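Cryptic loci regulator 2 (Schizosaccharomyces pombe 972h-, PDB 5IKJ) promotes transcriptional silencing upstream of histone deacetylases, and is required for nucleosome positioning at heterochromatic loci and for silencing by the SHREC repressor complex. Local coordinates at residues A[222-225]-A[226-229]. Numbering follows the deposited sequence.
Sequences KENE and RMFH
Arg-226 runs back along the helix over the turn that holds Lys-222 and Glu-223. Its CB lies 3.6 Å from Lys-222 O, and CG, set beside the backbone N by a chi1 of -70°, comes to 3.4 Å from that same oxygen, which also accepts the bond from Arg-226 N. Arg-226 CD passes 4.2 Å from Lys-222 NZ. Two like charges come near here, Arg-226 NE and Lys-222 NZ, 4.5 Å apart. A bend at chi3 turns the guanidinium toward Glu-223; Glu-223 CG is 4.3 Å from Arg-226 NH1. NH2 hydrogen-bonds to the backbone of a chain of another protein, which also offers an aromatic side chain for a cation-pi contact; a long, flat cation suits both. These turns belong to helix 214-237, with regular i to i+4 bonds such as Phe-228 N to Asn-224 O, 3.0 Å. Met-227 lies alongside Asn-224 and points the same way, a bend at chi3 (59°) setting Met-227 CE 3.7 Å from Asn-224 OD1. Met-227 and Phe-228, buried and apolar, suit packing on Tyr-380 and on apolar side chains of the other protein. Buried Glu-225 and His-229 need polar partners: the carboxylate bonds His-66, Gln-221 and Ala-71 N, His-229 NE2 Gly-69 O. Phe-228 CD2 stands 3.7 Å above the His-229 ring plane, over its centre.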
ATOM      1  N   LYS A 222       3.508   2.301  10.372  1.00 53.12           N
ATOM      2  CA  LYS A 222       4.252   1.376   9.524  1.00 50.30           C
ATOM      3  C   LYS A 222       3.308   0.476   8.733  1.00 47.49           C
ATOM      4  O   LYS A 222       3.485   0.281   7.525  1.00 48.98           O
ATOM      5  CB  LYS A 222       5.206   0.546  10.385  1.00 59.28           C
ATOM      6  CG  LYS A 222       6.314  -0.151   9.617  1.00 74.36           C
ATOM      7  CD  LYS A 222       7.249  -0.878  10.573  1.00 84.49           C
ATOM      8  CE  LYS A 222       8.469  -1.437   9.863  1.00 96.72           C
ATOM      9  NZ  LYS A 222       8.107  -2.355   8.749  1.00 79.34           N
ATOM     10  N   GLU A 223       2.276  -0.029   9.388  1.00 43.04           N
ATOM     11  CA  GLU A 223       1.305  -0.867   8.716  1.00 41.87           C
ATOM     12  C   GLU A 223       0.614  -0.099   7.606  1.00 51.24           C
ATOM     13  O   GLU A 223       0.394  -0.624   6.523  1.00 48.72           O
ATOM     14  CB  GLU A 223       0.256  -1.379   9.693  1.00 45.12           C
ATOM     15  CG  GLU A 223       0.726  -2.505  10.588  1.00 64.25           C
ATOM     16  CD  GLU A 223      -0.424  -3.285  11.192  1.00 95.03           C
ATOM     17  OE1 GLU A 223      -1.550  -2.749  11.245  1.00 74.98           O
ATOM     18  OE2 GLU A 223      -0.200  -4.438  11.610  1.00 82.25           O
ATOM     19  N   ASN A 224       0.265   1.151   7.882  1.00 43.46           N
ATOM     20  CA  ASN A 224      -0.411   1.977   6.888  1.00 49.66           C
ATOM     21  C   ASN A 224       0.499   2.272   5.703  1.00 40.23           C
ATOM     22  O   ASN A 224       0.048   2.259   4.551  1.00 41.40           O
ATOM     23  CB  ASN A 224      -0.892   3.275   7.531  1.00 53.05           C
ATOM     24  CG  ASN A 224      -2.140   3.083   8.372  1.00 50.35           C
ATOM     25  OD1 ASN A 224      -2.985   2.241   8.064  1.00 55.22           O
ATOM     26  ND2 ASN A 224      -2.263   3.862   9.438  1.00 50.07           N
ATOM     27  N   GLU A 225       1.776   2.554   5.962  1.00 42.52           N
ATOM     28  CA  GLU A 225       2.720   2.770   4.870  1.00 44.46           C
ATOM     29  C   GLU A 225       2.823   1.533   3.987  1.00 46.84           C
ATOM     30  O   GLU A 225       2.814   1.632   2.755  1.00 52.41           O
ATOM     31  CB  GLU A 225       4.089   3.149   5.431  1.00 46.07           C
ATOM     32  CG  GLU A 225       4.095   4.454   6.206  1.00 51.86           C
ATOM     33  CD  GLU A 225       5.447   4.770   6.812  1.00 50.19           C
ATOM     34  OE1 GLU A 225       6.438   4.104   6.445  1.00 57.48           O
ATOM     35  OE2 GLU A 225       5.519   5.681   7.662  1.00 56.19           O
ATOM     36  N   ARG A 226       2.881   0.366   4.603  1.00 50.56           N
ATOM     37  CA  ARG A 226       2.959  -0.861   3.842  1.00 55.34           C
ATOM     38  C   ARG A 226       1.666  -1.102   3.076  1.00 40.89           C
ATOM     39  O   ARG A 226       1.693  -1.590   1.962  1.00 46.02           O
ATOM     40  CB  ARG A 226       3.301  -2.043   4.747  1.00 47.09           C
ATOM     41  CG  ARG A 226       4.721  -2.000   5.277  1.00 50.30           C
ATOM     42  CD  ARG A 226       5.181  -3.334   5.830  1.00 49.35           C
ATOM     43  NE  ARG A 226       4.325  -3.808   6.902  1.00 57.51           N
ATOM     44  CZ  ARG A 226       3.465  -4.806   6.773  1.00 49.40           C
ATOM     45  NH1 ARG A 226       2.719  -5.163   7.796  1.00 58.32           N
ATOM     46  NH2 ARG A 226       3.357  -5.448   5.625  1.00 55.13           N
ATOM     47  N   MET A 227       0.534  -0.753   3.664  1.00 45.58           N
ATOM     48  CA  MET A 227      -0.731  -0.946   2.973  1.00 50.46           C
ATOM     49  C   MET A 227      -0.764  -0.099   1.715  1.00 52.88           C
ATOM     50  O   MET A 227      -1.178  -0.562   0.666  1.00 48.00           O
ATOM     51  CB  MET A 227      -1.912  -0.593   3.855  1.00 46.57           C
ATOM     52  CG  MET A 227      -3.241  -0.793   3.157  1.00 47.66           C
ATOM     53  SD  MET A 227      -4.626  -0.562   4.257  1.00 51.47           S
ATOM     54  CE  MET A 227      -4.339   1.112   4.788  1.00 48.10           C
ATOM     55  N   PHE A 228      -0.327   1.146   1.823  1.00 43.57           N
ATOM     56  CA  PHE A 228      -0.291   2.028   0.661  1.00 48.69           C
ATOM     57  C   PHE A 228       0.512   1.401  -0.470  1.00 50.42           C
ATOM     58  O   PHE A 228       0.077   1.388  -1.628  1.00 46.89           O
ATOM     59  CB  PHE A 228       0.304   3.383   1.047  1.00 45.26           C
ATOM     60  CG  PHE A 228       0.684   4.234  -0.131  1.00 49.52           C
ATOM     61  CD1 PHE A 228      -0.266   5.002  -0.784  1.00 48.38           C
ATOM     62  CD2 PHE A 228       1.993   4.267  -0.586  1.00 52.60           C
ATOM     63  CE1 PHE A 228       0.080   5.782  -1.869  1.00 47.57           C
ATOM     64  CE2 PHE A 228       2.344   5.047  -1.672  1.00 54.22           C
ATOM     65  CZ  PHE A 228       1.387   5.805  -2.314  1.00 51.55           C
ATOM     66  N   HIS A 229       1.691   0.866  -0.149  1.00 49.47           N
ATOM     67  CA  HIS A 229       2.549   0.295  -1.181  1.00 45.75           C
ATOM     68  C   HIS A 229       2.029  -1.052  -1.666  1.00 43.52           C
ATOM     69  O   HIS A 229       2.247  -1.414  -2.828  1.00 49.67           O
ATOM     70  CB  HIS A 229       3.977   0.176  -0.659  1.00 46.96           C
ATOM     71  CG  HIS A 229       4.710   1.479  -0.635  1.00 40.77           C
ATOM     72  ND1 HIS A 229       5.090   2.138  -1.784  1.00 51.59           N
ATOM     73  CD2 HIS A 229       5.123   2.254   0.396  1.00 49.13           C
ATOM     74  CE1 HIS A 229       5.708   3.260  -1.463  1.00 45.85           C
ATOM     75  NE2 HIS A 229       5.744   3.354  -0.146  1.00 44.02           N
TER